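Local atomic coordinates of putative exotoxin (superantigen) (Streptococcus pyogenes, PDB entry 1TY0), a protein that acts as a zinc-binding bacterial superantigen that can use one surface both to bind T-cell receptors and to dimerize, and is probably a toxin. Residues A[117-125]-A[134-142]. Numbering follows the deposited sequence.
Sequences TLINPIKID and FDFKIRQYL
Pro121 lies over one face of the Tyr141 ring. Its CB sits 3.7 Å from the centroid of that ring, almost directly above its centre, a CH-pi contact. Leu118 CD1 meets the same ring obliquely, 3.9 Å from Tyr141 CE2, while Leu118 CD2 lies against the Tyr141 hydroxyl. A second CH-pi contact lies nearer the start of the helix. Ile122 CD1 is centred over a face of the Phe134 ring, 3.8 Å from its centroid. With chi1 at 63°, the CG1 branch of Ile122 carries CD1 out to Phe134, and CG2 turns to the helix backbone, 3.5 Å from Lys137 O. Ile124 CD1 meets the Phe134 ring obliquely, 3.6 Å from CD2. One polar bond crosses the contact. The extended chain of Lys137 carries NZ to Lys123 O at 2.7 Å, with a C=O...N angle of 160°. Glu133 forms a salt bridge with the same NZ. Farther out, Leu118 and Ile138 both touch Phe204 of strand 201-209, and Phe134 rests on Ile162. Arg81 of the second subunit packs on Tyr141. The contact thus joins strand 113-119, outermost in its sheet within this chain, and the loop after it to helix 131-146 of the beta-grasp domain. Two CH-pi contacts and the NZ bond hold the loop to one side of the helix, and Glu133 probably steadies the ammonium charge.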
loop_
_atom_site.group_PDB
_atom_site.type_symbol
_atom_site.label_atom_id
_atom_site.label_comp_id
_atom_site.label_asym_id
_atom_site.label_seq_id
_atom_site.Cartn_x
_atom_site.Cartn_y
_atom_site.Cartn_z
ATOM N N THR A 117 14.422 -19.690 16.780
ATOM C CA THR A 117 13.795 -20.453 15.715
ATOM C C THR A 117 12.425 -19.803 15.566
ATOM O O THR A 117 11.618 -19.816 16.494
ATOM C CB THR A 117 13.622 -21.943 16.091
ATOM O OG1 THR A 117 14.910 -22.562 16.217
ATOM C CG2 THR A 117 12.824 -22.672 15.022
ATOM N N LEU A 118 12.180 -19.209 14.406
ATOM C CA LEU A 118 10.912 -18.540 14.152
ATOM C C LEU A 118 9.867 -19.542 13.697
ATOM O O LEU A 118 10.076 -20.273 12.729
ATOM C CB LEU A 118 11.097 -17.463 13.082
ATOM C CG LEU A 118 12.190 -16.428 13.357
ATOM C CD1 LEU A 118 12.355 -15.525 12.146
ATOM C CD2 LEU A 118 11.839 -15.616 14.594
ATOM N N ILE A 119 8.742 -19.572 14.404
ATOM C CA ILE A 119 7.654 -20.479 14.067
ATOM C C ILE A 119 6.477 -19.684 13.508
ATOM O O ILE A 119 5.874 -18.866 14.204
ATOM C CB ILE A 119 7.185 -21.281 15.304
ATOM C CG1 ILE A 119 8.374 -22.021 15.925
ATOM C CG2 ILE A 119 6.102 -22.272 14.896
ATOM C CD1 ILE A 119 8.033 -22.800 17.180
ATOM N N ASN A 120 6.160 -19.933 12.244
ATOM C CA ASN A 120 5.068 -19.247 11.569
ATOM C C ASN A 120 5.112 -17.732 11.734
ATOM O O ASN A 120 4.114 -17.106 12.098
ATOM C CB ASN A 120 3.719 -19.781 12.056
ATOM C CG ASN A 120 3.498 -21.228 11.670
ATOM O OD1 ASN A 120 3.761 -21.622 10.532
ATOM N ND2 ASN A 120 3.003 -22.027 12.612
ATOM N N PRO A 121 6.281 -17.121 11.482
ATOM C CA PRO A 121 6.416 -15.667 11.605
ATOM C C PRO A 121 5.570 -15.006 10.521
ATOM O O PRO A 121 5.114 -13.869 10.667
ATOM C CB PRO A 121 7.911 -15.442 11.407
ATOM C CG PRO A 121 8.299 -16.545 10.486
ATOM C CD PRO A 121 7.548 -17.729 11.037
ATOM N N ILE A 122 5.372 -15.742 9.433
ATOM C CA ILE A 122 4.567 -15.288 8.309
ATOM C C ILE A 122 3.683 -16.450 7.881
ATOM O O ILE A 122 3.916 -17.597 8.265
ATOM C CB ILE A 122 5.435 -14.864 7.098
ATOM C CG1 ILE A 122 6.231 -16.062 6.573
ATOM C CG2 ILE A 122 6.360 -13.722 7.498
ATOM C CD1 ILE A 122 6.943 -15.795 5.262
ATOM N N LYS A 123 2.661 -16.160 7.090
ATOM C CA LYS A 123 1.781 -17.215 6.626
ATOM C C LYS A 123 1.530 -17.093 5.130
ATOM O O LYS A 123 1.321 -15.998 4.605
ATOM C CB LYS A 123 0.455 -17.181 7.393
ATOM C CG LYS A 123 -0.437 -18.390 7.128
ATOM C CD LYS A 123 -1.582 -18.488 8.127
ATOM C CE LYS A 123 -2.344 -19.797 7.961
ATOM N NZ LYS A 123 -3.378 -19.984 9.016
ATOM N N ILE A 124 1.579 -18.232 4.451
ATOM C CA ILE A 124 1.339 -18.307 3.015
ATOM C C ILE A 124 0.322 -19.425 2.817
ATOM O O ILE A 124 0.588 -20.572 3.169
ATOM C CB ILE A 124 2.640 -18.631 2.254
ATOM C CG1 ILE A 124 3.620 -17.462 2.407
ATOM C CG2 ILE A 124 2.343 -18.896 0.781
ATOM C CD1 ILE A 124 4.944 -17.666 1.700
ATOM N N ASP A 125 -0.837 -19.078 2.263
ATOM C CA ASP A 125 -1.921 -20.037 2.049
ATOM C C ASP A 125 -1.946 -20.752 0.699
ATOM O O ASP A 125 -2.702 -21.709 0.517
ATOM C CB ASP A 125 -3.264 -19.342 2.279
ATOM C CG ASP A 125 -3.503 -19.007 3.742
ATOM O OD1 ASP A 125 -2.735 -19.488 4.602
ATOM O OD2 ASP A 125 -4.466 -18.267 4.034
ATOM N N PHE A 134 7.064 -14.270 -0.251
ATOM C CA PHE A 134 7.804 -14.676 0.939
ATOM C C PHE A 134 8.715 -13.540 1.410
ATOM O O PHE A 134 8.764 -13.221 2.599
ATOM C CB PHE A 134 8.638 -15.920 0.633
ATOM C CG PHE A 134 9.129 -16.633 1.857
ATOM C CD1 PHE A 134 10.199 -16.130 2.586
ATOM C CD2 PHE A 134 8.508 -17.798 2.293
ATOM C CE1 PHE A 134 10.647 -16.775 3.736
ATOM C CE2 PHE A 134 8.949 -18.451 3.440
ATOM C CZ PHE A 134 10.020 -17.936 4.162
ATOM N N ASP A 135 9.421 -12.923 0.465
ATOM C CA ASP A 135 10.345 -11.835 0.767
ATOM C C ASP A 135 9.621 -10.652 1.407
ATOM O O ASP A 135 10.046 -10.130 2.438
ATOM C CB ASP A 135 11.062 -11.410 -0.525
ATOM C CG ASP A 135 12.206 -10.440 -0.279
ATOM O OD1 ASP A 135 12.772 -10.441 0.833
ATOM O OD2 ASP A 135 12.557 -9.690 -1.217
ATOM N N PHE A 136 8.520 -10.231 0.800
ATOM C CA PHE A 136 7.750 -9.118 1.344
ATOM C C PHE A 136 7.299 -9.390 2.777
ATOM O O PHE A 136 7.484 -8.556 3.664
ATOM C CB PHE A 136 6.514 -8.852 0.484
ATOM C CG PHE A 136 5.514 -7.944 1.137
ATOM C CD1 PHE A 136 5.755 -6.576 1.241
ATOM C CD2 PHE A 136 4.345 -8.468 1.686
ATOM C CE1 PHE A 136 4.840 -5.738 1.891
ATOM C CE2 PHE A 136 3.432 -7.642 2.334
ATOM C CZ PHE A 136 3.679 -6.276 2.437
ATOM N N LYS A 137 6.712 -10.560 3.002
ATOM C CA LYS A 137 6.216 -10.894 4.330
ATOM C C LYS A 137 7.312 -11.000 5.375
ATOM O O LYS A 137 7.153 -10.499 6.484
ATOM C CB LYS A 137 5.394 -12.182 4.275
ATOM C CG LYS A 137 4.105 -12.004 3.480
ATOM C CD LYS A 137 3.219 -13.246 3.481
ATOM C CE LYS A 137 1.873 -12.904 2.846
ATOM N NZ LYS A 137 0.985 -14.088 2.673
ATOM N N ILE A 138 8.426 -11.632 5.023
ATOM C CA ILE A 138 9.525 -11.761 5.972
ATOM C C ILE A 138 10.157 -10.400 6.262
ATOM O O ILE A 138 10.507 -10.111 7.404
ATOM C CB ILE A 138 10.607 -12.743 5.470
ATOM C CG1 ILE A 138 11.689 -12.913 6.541
ATOM C CG2 ILE A 138 11.213 -12.240 4.181
ATOM C CD1 ILE A 138 12.653 -14.039 6.250
ATOM N N ARG A 139 10.301 -9.551 5.250
ATOM C CA ARG A 139 10.879 -8.232 5.512
ATOM C C ARG A 139 9.967 -7.447 6.443
ATOM O O ARG A 139 10.433 -6.785 7.373
ATOM C CB ARG A 139 11.097 -7.447 4.214
ATOM C CG ARG A 139 12.218 -8.010 3.366
ATOM C CD ARG A 139 12.619 -7.067 2.246
ATOM N NE ARG A 139 13.355 -7.790 1.215
ATOM C CZ ARG A 139 14.375 -7.296 0.522
ATOM N NH1 ARG A 139 14.810 -6.062 0.747
ATOM N NH2 ARG A 139 14.946 -8.039 -0.412
ATOM N N GLN A 140 8.661 -7.520 6.206
ATOM C CA GLN A 140 7.723 -6.818 7.069
ATOM C C GLN A 140 7.842 -7.336 8.504
ATOM O O GLN A 140 7.822 -6.555 9.457
ATOM C CB GLN A 140 6.294 -6.991 6.562
ATOM C CG GLN A 140 5.812 -5.841 5.684
ATOM C CD GLN A 140 5.754 -4.521 6.434
ATOM O OE1 GLN A 140 5.391 -4.480 7.609
ATOM N NE2 GLN A 140 6.098 -3.431 5.753
ATOM N N TYR A 141 7.965 -8.650 8.658
ATOM C CA TYR A 141 8.100 -9.234 9.988
ATOM C C TYR A 141 9.363 -8.688 10.643
ATOM O O TYR A 141 9.347 -8.268 11.803
ATOM C CB TYR A 141 8.191 -10.759 9.906
ATOM C CG TYR A 141 8.486 -11.412 11.240
ATOM C CD1 TYR A 141 7.509 -11.484 12.235
ATOM C CD2 TYR A 141 9.751 -11.918 11.522
ATOM C CE1 TYR A 141 7.787 -12.043 13.481
ATOM C CE2 TYR A 141 10.043 -12.480 12.767
ATOM C CZ TYR A 141 9.056 -12.537 13.739
ATOM O OH TYR A 141 9.341 -13.080 14.976
ATOM N N LEU A 142 10.458 -8.700 9.891
ATOM C CA LEU A 142 11.735 -8.200 10.390
ATOM C C LEU A 142 11.684 -6.702 10.679
ATOM O O LEU A 142 12.299 -6.226 11.635
ATOM C CB LEU A 142 12.846 -8.509 9.381
ATOM C CG LEU A 142 13.169 -9.999 9.216
ATOM C CD1 LEU A 142 14.147 -10.198 8.081
ATOM C CD2 LEU A 142 13.740 -10.545 10.520
#